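PDB 5IKY: oxalate biosynthetic component 1 from Burkholderia thailandensis, which probably makes oxalate in quorum sensing-dependent oxalogenesis, as a bifunctional enzyme that joins a serine hydrolase of the alpha/beta-hydrolase fold to a lyase activity. Local coordinates for residues A[562-567]-A[684-689]; A[566-571]-A[603-608]; A[570-575]-A[680-685]. One frame throughout, in Å; residues are numbered along the deposited sequence.

How the contacts relate
All three contacts are buried, and all use helix 562-579 of the cap domain, with centres 6 to 8 Å apart. Contacts 1 and 3 join it to the same partner, helix 682-690, first through a lone cysteine sulfur and then, where the backbones stand farther apart, through an arginine-glutamate salt bridge. The closest CA pair lies 5.8 Å apart between V565 and C686 but 9.3 Å apart between E572 and R685. Contact 2 instead sets the helix against the non-helical segment 603-608 and is apolar. Y568 connects the three, since its ring packs on C686 and I605 and its hydroxyl is bonded to E572.

Contact 1: A[562-567]-A[684-689]; sequences HPIVDT and LRCLEY
C686 and V565 meet by van der Waals contact, with no hydrogen bond between segments 562-567 and 684-689. The sulfur does the touching: C686 SG lies 3.6 Å from V565 CA, so it rests on the main chain itself, and V565 CG2 flanks it at 3.9 Å. With SG anti to the backbone N of C686 (chi1 177°), the thiol stands out from helix 682-690 toward the turn formed by I564 and V565. I564 borders the sulfur with its branch methyl, CG2 being 4.2 Å from C686 SG. The side chain of I564 also packs on L534 and A538 of helix 530-541.

On the 562-567 side, the polar interactions are internal: T567 OG1 bonds back to P563 O at 3.1 Å, while T567 N reaches the same oxygen at 3.2 Å from the other face of the carbonyl plane. The two donors thus hold P563 O between them at the start of the helix.

The V565 CA to C686 CA distance of 5.8 Å shows a close approach of the two helix backbones, which the small cysteine side chain permits. This is a close helix-helix contact inside the helical cap domain of this alpha/beta-hydrolase family protein.

Contact 2: A[566-571]-A[603-608]; sequences DTYRKI and FGITIR
Y568 CG lies anti to its backbone N (chi1 168°), carrying the ring out to the loop, whereas I605 turns CG1 to the side of its own N (chi1 -63°) and extends CD1 beyond it; there the two side chains meet, crossing at about a right angle. I605 CD1 touches the phenolic end of the ring, 3.8 Å from Y568 CE1 and equally 3.8 Å from Y568 OH. That hydroxyl is not left to this methyl alone, since it is hydrogen-bonded to E572 one turn on.

I571 adds a second touch with its branch methyl. I571 CG2 sits 3.8 Å from F603 O and, more loosely, 4.5 Å from I605 CD1. Just past F603, G604 takes a positive phi of 92° in a Schellman motif, which ends the preceding helix, after which the chain runs on to I605. No hydrogen bond crosses the contact.

I605 also packs on F636 of helix 629-641, and Y568 reaches C686 and R685 of helix 682-690. The contact therefore places the exit of helix 592-602 against helix 562-579, with helices 629-641 and 682-690 beside it, while F603 stacks on H303.

Contact 3: A[570-575]-A[680-685]; sequences KIEDRL and KPLPLR
R685 and E572 meet through two flat groups, the guanidinium and carboxylate planes standing 33° apart. At the guanidinium edge lies the carboxylate; over one face lies L682 CA, 3.8 Å above the R685 plane and offset toward its rim. The grip is side-on, one nitrogen to each oxygen: R685 NE donates to E572 OE1 at 2.7 Å and R685 NH2 to E572 OE2 at 2.5 Å. Both oxygens are met on their syn side by donors tilted out of the carboxylate plane, while the oxygens themselves lie close to the guanidinium plane. The N-H...O angles of 161° and 153° show fairly straight bonds. This is a bidentate salt bridge.

E572 is extended beyond CG and R685 bends at chi3; the two side chains cross at about a right angle. R685 NH1 is turned back toward its own segment and makes a weak hydrogen bond to K680 O, the carbonyl just before the N-cap residue P681. L682 CD1 lies 3.8 Å from E572 OE2, bringing an apolar methyl beside the ion pair.

The buried carboxylate has a further partner: E572 OE2 is also bridged by R644, which pairs with D573 as well. Two arginines around one glutamate would be expected to offset its buried charge. Geometrically this is an interhelical, side-on arginine-glutamate pair, linking helix 562-579 to the first turn of helix 682-690 within the cap domain.

Contact 1: A[562-567]-A[684-689]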
# COMPACT_ATOMS: atom_id res chain seq x y z
N HIS A 562 23.04 -12.16 -20.76
CA HIS A 562 23.90 -11.11 -21.31
C HIS A 562 23.16 -9.83 -21.72
O HIS A 562 23.60 -8.74 -21.37
CB HIS A 562 24.69 -11.66 -22.51
CG HIS A 562 25.85 -10.80 -22.90
ND1 HIS A 562 27.03 -10.77 -22.18
CD2 HIS A 562 26.02 -9.94 -23.93
CE1 HIS A 562 27.87 -9.93 -22.76
NE2 HIS A 562 27.28 -9.41 -23.82
N PRO A 563 22.03 -9.95 -22.46
CA PRO A 563 21.36 -8.69 -22.82
C PRO A 563 20.76 -7.96 -21.62
O PRO A 563 20.58 -6.74 -21.66
CB PRO A 563 20.26 -9.14 -23.79
CG PRO A 563 20.02 -10.57 -23.45
CD PRO A 563 21.35 -11.11 -23.06
N ILE A 564 20.46 -8.70 -20.57
CA ILE A 564 19.87 -8.12 -19.36
C ILE A 564 20.92 -7.42 -18.51
O ILE A 564 20.66 -6.37 -17.93
CB ILE A 564 19.16 -9.20 -18.54
CG1 ILE A 564 17.90 -9.63 -19.28
CG2 ILE A 564 18.84 -8.69 -17.14
CD1 ILE A 564 17.13 -10.64 -18.57
N VAL A 565 22.12 -8.01 -18.47
CA VAL A 565 23.25 -7.37 -17.82
C VAL A 565 23.50 -6.00 -18.45
O VAL A 565 23.75 -5.02 -17.75
CB VAL A 565 24.51 -8.23 -17.90
CG1 VAL A 565 25.72 -7.50 -17.33
CG2 VAL A 565 24.29 -9.55 -17.18
N ASP A 566 23.42 -5.94 -19.77
CA ASP A 566 23.62 -4.69 -20.49
C ASP A 566 22.55 -3.67 -20.11
O ASP A 566 22.84 -2.49 -19.90
CB ASP A 566 23.63 -4.91 -22.00
CG ASP A 566 24.17 -3.72 -22.76
OD1 ASP A 566 25.41 -3.54 -22.79
OD2 ASP A 566 23.36 -2.95 -23.33
N THR A 567 21.31 -4.14 -20.02
CA THR A 567 20.20 -3.30 -19.59
C THR A 567 20.46 -2.72 -18.20
O THR A 567 20.24 -1.53 -17.96
CB THR A 567 18.86 -4.07 -19.58
OG1 THR A 567 18.54 -4.50 -20.90
CG2 THR A 567 17.74 -3.19 -19.04
N LEU A 684 27.78 -9.76 -11.42
CA LEU A 684 27.40 -10.08 -10.04
C LEU A 684 26.46 -9.01 -9.49
O LEU A 684 25.49 -9.33 -8.80
CB LEU A 684 28.64 -10.22 -9.15
CG LEU A 684 28.40 -10.43 -7.65
CD1 LEU A 684 27.41 -11.55 -7.40
CD2 LEU A 684 29.72 -10.73 -6.96
N ARG A 685 26.75 -7.75 -9.80
CA ARG A 685 25.90 -6.65 -9.34
C ARG A 685 24.54 -6.73 -10.02
O ARG A 685 23.52 -6.36 -9.42
CB ARG A 685 26.57 -5.30 -9.62
CG ARG A 685 27.93 -5.14 -8.96
CD ARG A 685 28.34 -3.67 -8.87
NE ARG A 685 28.44 -3.03 -10.18
CZ ARG A 685 29.54 -3.01 -10.92
NH1 ARG A 685 30.65 -3.59 -10.48
NH2 ARG A 685 29.54 -2.41 -12.10
N CYS A 686 24.52 -7.21 -11.25
CA CYS A 686 23.27 -7.37 -11.99
C CYS A 686 22.40 -8.44 -11.36
O CYS A 686 21.19 -8.24 -11.18
CB CYS A 686 23.55 -7.72 -13.46
SG CYS A 686 22.05 -8.02 -14.44
N LEU A 687 23.01 -9.57 -11.03
CA LEU A 687 22.31 -10.67 -10.39
C LEU A 687 21.69 -10.23 -9.07
O LEU A 687 20.54 -10.57 -8.76
CB LEU A 687 23.25 -11.85 -10.15
CG LEU A 687 23.75 -12.60 -11.38
CD1 LEU A 687 24.84 -13.58 -11.00
CD2 LEU A 687 22.60 -13.33 -12.06
N GLU A 688 22.45 -9.46 -8.29
CA GLU A 688 21.98 -8.95 -7.01
C GLU A 688 20.78 -8.03 -7.21
O GLU A 688 19.86 -8.01 -6.39
CB GLU A 688 23.10 -8.20 -6.28
CG GLU A 688 24.17 -9.11 -5.69
CD GLU A 688 25.13 -8.35 -4.78
OE1 GLU A 688 25.13 -7.10 -4.82
OE2 GLU A 688 25.88 -9.01 -4.03
N TYR A 689 20.80 -7.27 -8.29
CA TYR A 689 19.69 -6.40 -8.64
C TYR A 689 18.45 -7.21 -9.00
O TYR A 689 17.36 -6.94 -8.51
CB TYR A 689 20.08 -5.47 -9.79
CG TYR A 689 18.93 -4.72 -10.41
CD1 TYR A 689 18.30 -3.69 -9.72
CD2 TYR A 689 18.47 -5.02 -11.69
CE1 TYR A 689 17.24 -3.00 -10.28
CE2 TYR A 689 17.42 -4.33 -12.25
CZ TYR A 689 16.81 -3.32 -11.54
OH TYR A 689 15.76 -2.63 -12.11

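Contact 2: A[566-571]-A[603-608]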
# COMPACT_ATOMS: atom_id res chain seq x y z
N ASP A 566 23.42 -5.94 -19.77
CA ASP A 566 23.62 -4.69 -20.49
C ASP A 566 22.55 -3.67 -20.11
O ASP A 566 22.84 -2.49 -19.90
CB ASP A 566 23.63 -4.91 -22.00
CG ASP A 566 24.17 -3.72 -22.76
OD1 ASP A 566 25.41 -3.54 -22.79
OD2 ASP A 566 23.36 -2.95 -23.33
N THR A 567 21.31 -4.14 -20.02
CA THR A 567 20.20 -3.30 -19.59
C THR A 567 20.46 -2.72 -18.20
O THR A 567 20.24 -1.53 -17.96
CB THR A 567 18.86 -4.07 -19.58
OG1 THR A 567 18.54 -4.50 -20.90
CG2 THR A 567 17.74 -3.19 -19.04
N TYR A 568 20.94 -3.56 -17.29
CA TYR A 568 21.24 -3.13 -15.94
C TYR A 568 22.40 -2.14 -15.91
O TYR A 568 22.37 -1.16 -15.15
CB TYR A 568 21.57 -4.32 -15.03
CG TYR A 568 22.16 -3.90 -13.71
CD1 TYR A 568 21.36 -3.35 -12.71
CD2 TYR A 568 23.52 -4.03 -13.45
CE1 TYR A 568 21.89 -2.95 -11.50
CE2 TYR A 568 24.06 -3.63 -12.24
CZ TYR A 568 23.24 -3.10 -11.27
OH TYR A 568 23.76 -2.70 -10.06
N ARG A 569 23.42 -2.40 -16.72
CA ARG A 569 24.60 -1.54 -16.78
C ARG A 569 24.24 -0.09 -17.09
O ARG A 569 24.84 0.83 -16.54
CB ARG A 569 25.59 -2.07 -17.82
CG ARG A 569 26.87 -1.26 -17.92
CD ARG A 569 27.64 -1.61 -19.18
NE ARG A 569 26.83 -1.44 -20.38
CZ ARG A 569 26.62 -0.28 -20.99
NH1 ARG A 569 27.17 0.83 -20.52
NH2 ARG A 569 25.86 -0.23 -22.08
N LYS A 570 23.26 0.09 -17.96
CA LYS A 570 22.81 1.43 -18.33
C LYS A 570 22.14 2.12 -17.15
O LYS A 570 22.30 3.33 -16.95
CB LYS A 570 21.85 1.37 -19.52
CG LYS A 570 22.54 1.09 -20.85
CD LYS A 570 21.62 0.38 -21.82
CE LYS A 570 22.20 0.36 -23.22
NZ LYS A 570 21.35 -0.43 -24.16
N ILE A 571 21.39 1.35 -16.36
CA ILE A 571 20.76 1.87 -15.15
C ILE A 571 21.83 2.29 -14.14
O ILE A 571 21.74 3.35 -13.53
CB ILE A 571 19.83 0.83 -14.50
CG1 ILE A 571 18.71 0.44 -15.47
CG2 ILE A 571 19.25 1.36 -13.20
CD1 ILE A 571 17.78 -0.62 -14.92
N PHE A 603 16.52 4.84 -8.02
CA PHE A 603 16.90 4.26 -9.30
C PHE A 603 16.48 2.79 -9.40
O PHE A 603 16.73 2.13 -10.41
CB PHE A 603 18.40 4.39 -9.54
CG PHE A 603 18.82 5.73 -10.08
CD1 PHE A 603 19.06 6.80 -9.23
CD2 PHE A 603 18.97 5.93 -11.44
CE1 PHE A 603 19.45 8.03 -9.72
CE2 PHE A 603 19.36 7.16 -11.94
CZ PHE A 603 19.60 8.21 -11.08
N GLY A 604 15.86 2.29 -8.34
CA GLY A 604 15.37 0.92 -8.32
C GLY A 604 16.37 -0.07 -7.76
O GLY A 604 16.03 -1.23 -7.52
N ILE A 605 17.60 0.38 -7.56
CA ILE A 605 18.65 -0.47 -7.02
C ILE A 605 18.60 -0.51 -5.49
O ILE A 605 18.82 0.51 -4.83
CB ILE A 605 20.05 0.01 -7.47
CG1 ILE A 605 20.17 -0.09 -8.99
CG2 ILE A 605 21.14 -0.81 -6.79
CD1 ILE A 605 21.53 0.32 -9.51
N THR A 606 18.32 -1.68 -4.93
CA THR A 606 18.21 -1.82 -3.49
C THR A 606 19.49 -2.39 -2.88
O THR A 606 19.77 -3.58 -3.01
CB THR A 606 17.03 -2.73 -3.10
OG1 THR A 606 15.81 -2.17 -3.61
CG2 THR A 606 16.93 -2.85 -1.58
N ILE A 607 20.26 -1.53 -2.22
CA ILE A 607 21.45 -1.98 -1.50
C ILE A 607 21.03 -2.85 -0.32
O ILE A 607 20.34 -2.38 0.58
CB ILE A 607 22.30 -0.80 -0.99
CG1 ILE A 607 22.58 0.20 -2.11
CG2 ILE A 607 23.60 -1.31 -0.38
CD1 ILE A 607 23.31 1.43 -1.64
N ARG A 608 21.45 -4.11 -0.34
CA ARG A 608 21.03 -5.06 0.68
C ARG A 608 22.06 -5.17 1.81
O ARG A 608 23.27 -5.04 1.58
CB ARG A 608 20.78 -6.43 0.06

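Contact 3: A[570-575]-A[680-685]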
# COMPACT_ATOMS: atom_id res chain seq x y z
N LYS A 570 23.26 0.09 -17.96
CA LYS A 570 22.81 1.43 -18.33
C LYS A 570 22.14 2.12 -17.15
O LYS A 570 22.30 3.33 -16.95
CB LYS A 570 21.85 1.37 -19.52
CG LYS A 570 22.54 1.09 -20.85
CD LYS A 570 21.62 0.38 -21.82
CE LYS A 570 22.20 0.36 -23.22
NZ LYS A 570 21.35 -0.43 -24.16
N ILE A 571 21.39 1.35 -16.36
CA ILE A 571 20.76 1.87 -15.15
C ILE A 571 21.83 2.29 -14.14
O ILE A 571 21.74 3.35 -13.53
CB ILE A 571 19.83 0.83 -14.50
CG1 ILE A 571 18.71 0.44 -15.47
CG2 ILE A 571 19.25 1.36 -13.20
CD1 ILE A 571 17.78 -0.62 -14.92
N GLU A 572 22.84 1.44 -13.98
CA GLU A 572 23.91 1.70 -13.03
C GLU A 572 24.73 2.92 -13.44
O GLU A 572 25.20 3.67 -12.58
CB GLU A 572 24.82 0.47 -12.91
CG GLU A 572 25.62 0.41 -11.62
CD GLU A 572 26.43 -0.86 -11.50
OE1 GLU A 572 26.10 -1.69 -10.63
OE2 GLU A 572 27.41 -1.03 -12.26
N ASP A 573 24.88 3.12 -14.74
CA ASP A 573 25.56 4.30 -15.27
C ASP A 573 24.86 5.58 -14.84
O ASP A 573 25.50 6.56 -14.47
CB ASP A 573 25.63 4.24 -16.80
CG ASP A 573 26.73 3.32 -17.30
OD1 ASP A 573 27.80 3.27 -16.66
OD2 ASP A 573 26.54 2.65 -18.33
N ARG A 574 23.53 5.56 -14.88
CA ARG A 574 22.73 6.72 -14.49
C ARG A 574 22.82 6.99 -13.00
O ARG A 574 22.79 8.14 -12.56
CB ARG A 574 21.27 6.51 -14.91
CG ARG A 574 21.02 6.66 -16.40
CD ARG A 574 19.56 6.40 -16.75
NE ARG A 574 18.65 6.94 -15.74
CZ ARG A 574 18.27 8.21 -15.68
NH1 ARG A 574 18.71 9.08 -16.58
NH2 ARG A 574 17.44 8.62 -14.73
N LEU A 575 22.93 5.93 -12.20
CA LEU A 575 23.10 6.08 -10.76
C LEU A 575 24.50 6.61 -10.46
O LEU A 575 24.68 7.44 -9.57
CB LEU A 575 22.87 4.75 -10.04
CG LEU A 575 23.09 4.78 -8.53
CD1 LEU A 575 22.23 5.85 -7.87
CD2 LEU A 575 22.79 3.41 -7.92
N LYS A 680 32.78 -6.18 -6.53
CA LYS A 680 31.95 -7.08 -7.31
C LYS A 680 31.99 -6.70 -8.79
O LYS A 680 31.82 -5.53 -9.14
CB LYS A 680 30.51 -7.05 -6.80
CG LYS A 680 30.36 -7.46 -5.35
CD LYS A 680 28.96 -7.17 -4.83
CE LYS A 680 28.82 -7.58 -3.38
NZ LYS A 680 27.48 -7.22 -2.83
N PRO A 681 32.23 -7.68 -9.67
CA PRO A 681 32.16 -7.46 -11.11
C PRO A 681 30.75 -7.11 -11.56
O PRO A 681 29.80 -7.31 -10.80
CB PRO A 681 32.61 -8.81 -11.70
CG PRO A 681 32.33 -9.80 -10.62
CD PRO A 681 32.58 -9.07 -9.34
N LEU A 682 30.61 -6.58 -12.78
CA LEU A 682 29.31 -6.12 -13.28
C LEU A 682 28.20 -7.19 -13.26
O LEU A 682 27.11 -6.92 -12.77
CB LEU A 682 29.48 -5.56 -14.70
CG LEU A 682 28.21 -5.12 -15.44
CD1 LEU A 682 27.50 -4.00 -14.69
CD2 LEU A 682 28.56 -4.68 -16.86
N PRO A 683 28.46 -8.41 -13.79
CA PRO A 683 27.37 -9.39 -13.80
C PRO A 683 26.89 -9.78 -12.40
O PRO A 683 25.71 -10.10 -12.23
CB PRO A 683 27.98 -10.60 -14.51
CG PRO A 683 29.10 -10.04 -15.31
CD PRO A 683 29.66 -8.94 -14.48
N LEU A 684 27.78 -9.76 -11.42
CA LEU A 684 27.40 -10.08 -10.04
C LEU A 684 26.46 -9.01 -9.49
O LEU A 684 25.49 -9.33 -8.80
CB LEU A 684 28.64 -10.22 -9.15
CG LEU A 684 28.40 -10.43 -7.65
CD1 LEU A 684 27.41 -11.55 -7.40
CD2 LEU A 684 29.72 -10.73 -6.96
N ARG A 685 26.75 -7.75 -9.80
CA ARG A 685 25.90 -6.65 -9.34
C ARG A 685 24.54 -6.73 -10.02
O ARG A 685 23.52 -6.36 -9.42
CB ARG A 685 26.57 -5.30 -9.62
CG ARG A 685 27.93 -5.14 -8.96
CD ARG A 685 28.34 -3.67 -8.87
NE ARG A 685 28.44 -3.03 -10.18
CZ ARG A 685 29.54 -3.01 -10.92
NH1 ARG A 685 30.65 -3.59 -10.48
NH2 ARG A 685 29.54 -2.41 -12.10